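PDB 7NED: urocanate hydratase, which probably hydrates thiourocanate in bacterial ergothioneine breakdown, as a urocanase-family lyase that holds NAD+ as its cofactor and can bind urocanate. Local coordinates for residues A[256-260]-A[482-486]. Sequence-based numbering, arbitrary orientation.
Sequences SAHDL and GGGYA. With NAD (nicotinamide-adenine-dinucleotide), chain C.
The NAD+ pocket of this urocanase lies here between the Rossmann-like domain, which supplies the loop 256-260, and the C-terminal domain, which supplies the glycine-rich loop 482-486; His258 and Tyr485 meet beside the nicotinamide ribose. Their rings are nearly parallel, with planes at 15°, yet the 4.8 Å between centroids shows them slid apart with little overlap. What lies over one face of the tyrosine ring is instead the His258 methylene: CB stands 3.6 Å from the Tyr485 ring centroid and 23° off its normal, a CH-pi contact. In His258, chi1 of 67° puts CG between the backbone N and carbonyl carbon, and the ring then turns ND1 toward the ribose. A weak, bent hydrogen bond joins His258 ND1 and NAD O3D, 2.7 Å apart. NE2 donates to the Ala43 carbonyl, and together these two bonds should limit how far the ring can turn. Trp119 meets both rings at an incline. The absence of side chains lets the loops approach closely: Asp259 OD2, which also bonds to Tyr109, reaches 3.2 Å from Gly483 CA, and a beta carbon on Gly483 would collide with it. A leucine in place of Tyr485 would probably leave the ribose O2D without its phenolic partner and the His258 methylene without an aromatic face. Tyr485 OH and NAD O2D share a hydrogen bond of 2.6 Å that either hydroxyl could donate, with O2D at the phenol ring's edge, in its plane.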
loop_
_atom_site.group_PDB
_atom_site.type_symbol
_atom_site.label_atom_id
_atom_site.label_comp_id
_atom_site.label_asym_id
_atom_site.label_seq_id
_atom_site.Cartn_x
_atom_site.Cartn_y
_atom_site.Cartn_z
ATOM N N SER A 256 -26.252 1.049 -0.173
ATOM C CA SER A 256 -24.993 1.540 -0.652
ATOM C C SER A 256 -24.713 2.975 -0.119
ATOM O O SER A 256 -24.545 3.840 -0.878
ATOM C CB SER A 256 -24.971 1.512 -2.169
ATOM O OG SER A 256 -26.117 2.143 -2.670
ATOM N N ALA A 257 -24.649 3.159 1.195
ATOM C CA ALA A 257 -24.428 4.423 1.828
ATOM C C ALA A 257 -23.020 4.929 1.652
ATOM O O ALA A 257 -22.762 6.034 1.913
ATOM C CB ALA A 257 -24.812 4.392 3.290
ATOM N N HIS A 258 -22.128 4.093 1.200
ATOM C CA HIS A 258 -20.754 4.548 0.984
ATOM C C HIS A 258 -20.621 5.479 -0.207
ATOM O O HIS A 258 -19.568 6.119 -0.365
ATOM C CB HIS A 258 -19.840 3.340 0.753
ATOM C CG HIS A 258 -20.130 2.604 -0.521
ATOM N ND1 HIS A 258 -21.236 1.790 -0.674
ATOM C CD2 HIS A 258 -19.457 2.554 -1.698
ATOM C CE1 HIS A 258 -21.237 1.281 -1.895
ATOM N NE2 HIS A 258 -20.162 1.722 -2.531
ATOM N N ASP A 259 -21.616 5.537 -1.085
ATOM C CA ASP A 259 -21.468 6.363 -2.278
ATOM C C ASP A 259 -22.748 7.137 -2.529
ATOM O O ASP A 259 -23.796 6.551 -2.831
ATOM C CB ASP A 259 -21.074 5.545 -3.498
ATOM C CG ASP A 259 -20.516 6.447 -4.612
ATOM O OD1 ASP A 259 -21.346 7.003 -5.347
ATOM O OD2 ASP A 259 -19.268 6.689 -4.670
ATOM N N LEU A 260 -22.646 8.459 -2.383
ATOM C CA LEU A 260 -23.772 9.369 -2.511
ATOM C C LEU A 260 -24.059 9.740 -3.954
ATOM O O LEU A 260 -25.027 10.464 -4.216
ATOM C CB LEU A 260 -23.513 10.639 -1.690
ATOM C CG LEU A 260 -23.086 10.447 -0.225
ATOM C CD1 LEU A 260 -22.981 11.780 0.537
ATOM C CD2 LEU A 260 -24.015 9.463 0.468
ATOM N N GLY A 482 -12.663 3.594 -2.753
ATOM C CA GLY A 482 -13.101 4.552 -3.740
ATOM C C GLY A 482 -14.490 5.047 -3.378
ATOM O O GLY A 482 -15.120 4.564 -2.416
ATOM N N GLY A 483 -14.964 6.013 -4.158
ATOM C CA GLY A 483 -16.171 6.717 -3.769
ATOM C C GLY A 483 -16.058 7.254 -2.366
ATOM O O GLY A 483 -15.024 7.796 -1.958
ATOM N N GLY A 484 -17.123 7.087 -1.581
ATOM C CA GLY A 484 -17.078 7.547 -0.202
ATOM C C GLY A 484 -16.166 6.746 0.698
ATOM O O GLY A 484 -15.924 7.167 1.837
ATOM N N TYR A 485 -15.651 5.603 0.225
ATOM C CA TYR A 485 -14.617 4.890 0.980
ATOM C C TYR A 485 -13.237 5.501 0.787
ATOM O O TYR A 485 -12.296 5.059 1.450
ATOM C CB TYR A 485 -14.525 3.432 0.570
ATOM C CG TYR A 485 -15.658 2.556 1.059
ATOM C CD1 TYR A 485 -15.973 2.491 2.401
ATOM C CD2 TYR A 485 -16.402 1.790 0.157
ATOM C CE1 TYR A 485 -17.042 1.648 2.856
ATOM C CE2 TYR A 485 -17.442 0.963 0.583
ATOM C CZ TYR A 485 -17.747 0.898 1.935
ATOM O OH TYR A 485 -18.774 0.093 2.388
ATOM N N ALA A 486 -13.090 6.480 -0.099
ATOM C CA ALA A 486 -11.757 7.039 -0.337
ATOM C C ALA A 486 -11.159 7.567 0.967
ATOM O O ALA A 486 -11.785 8.357 1.689
ATOM C CB ALA A 486 -11.816 8.152 -1.392
HETATM P PA NAD C . -25.512 -2.654 -4.122
HETATM O O1A NAD C . -25.336 -1.197 -4.541
HETATM O O2A NAD C . -25.566 -3.815 -5.030
HETATM O O5B NAD C . -27.084 -2.642 -3.490
HETATM C C5B NAD C . -27.378 -1.550 -2.716
HETATM C C4B NAD C . -28.963 -1.631 -2.533
HETATM O O4B NAD C . -29.477 -0.563 -1.788
HETATM C C3B NAD C . -29.501 -1.499 -3.995
HETATM O O3B NAD C . -30.393 -2.502 -4.255
HETATM C C2B NAD C . -30.211 -0.111 -3.968
HETATM O O2B NAD C . -31.384 -0.085 -4.696
HETATM C C1B NAD C . -30.633 -0.082 -2.502
HETATM N N9A NAD C . -30.844 1.259 -1.955
HETATM C C8A NAD C . -30.136 2.433 -2.188
HETATM N N7A NAD C . -30.606 3.461 -1.525
HETATM C C5A NAD C . -31.665 2.945 -0.790
HETATM C C6A NAD C . -32.582 3.533 0.109
HETATM N N6A NAD C . -32.514 4.845 0.430
HETATM N N1A NAD C . -33.544 2.767 0.696
HETATM C C2A NAD C . -33.580 1.466 0.313
HETATM N N3A NAD C . -32.786 0.775 -0.521
HETATM C C4A NAD C . -31.831 1.559 -1.064
HETATM O O3 NAD C . -24.559 -2.668 -2.878
HETATM P PN NAD C . -24.144 -4.054 -2.207
HETATM O O1N NAD C . -23.094 -4.926 -2.831
HETATM O O2N NAD C . -25.395 -4.654 -1.601
HETATM O O5D NAD C . -23.308 -3.567 -0.780
HETATM C C5D NAD C . -24.085 -2.705 0.069
HETATM C C4D NAD C . -23.207 -2.218 1.189
HETATM O O4D NAD C . -22.508 -3.290 1.796
HETATM C C3D NAD C . -22.072 -1.365 0.417
HETATM O O3D NAD C . -21.774 -0.160 1.113
HETATM C C2D NAD C . -20.811 -2.303 0.453
HETATM O O2D NAD C . -19.603 -1.674 0.600
HETATM C C1D NAD C . -21.192 -2.799 1.884
HETATM N N1N NAD C . -20.345 -3.829 2.501
HETATM C C2N NAD C . -19.111 -3.311 2.846
HETATM C C3N NAD C . -18.172 -4.086 3.507
HETATM C C7N NAD C . -16.812 -3.431 3.785
HETATM O O7N NAD C . -16.061 -3.764 4.702
HETATM N N7N NAD C . -16.389 -2.454 2.899
HETATM C C4N NAD C . -18.548 -5.399 3.824
HETATM C C5N NAD C . -19.811 -5.872 3.471
HETATM C C6N NAD C . -20.741 -5.054 2.808
#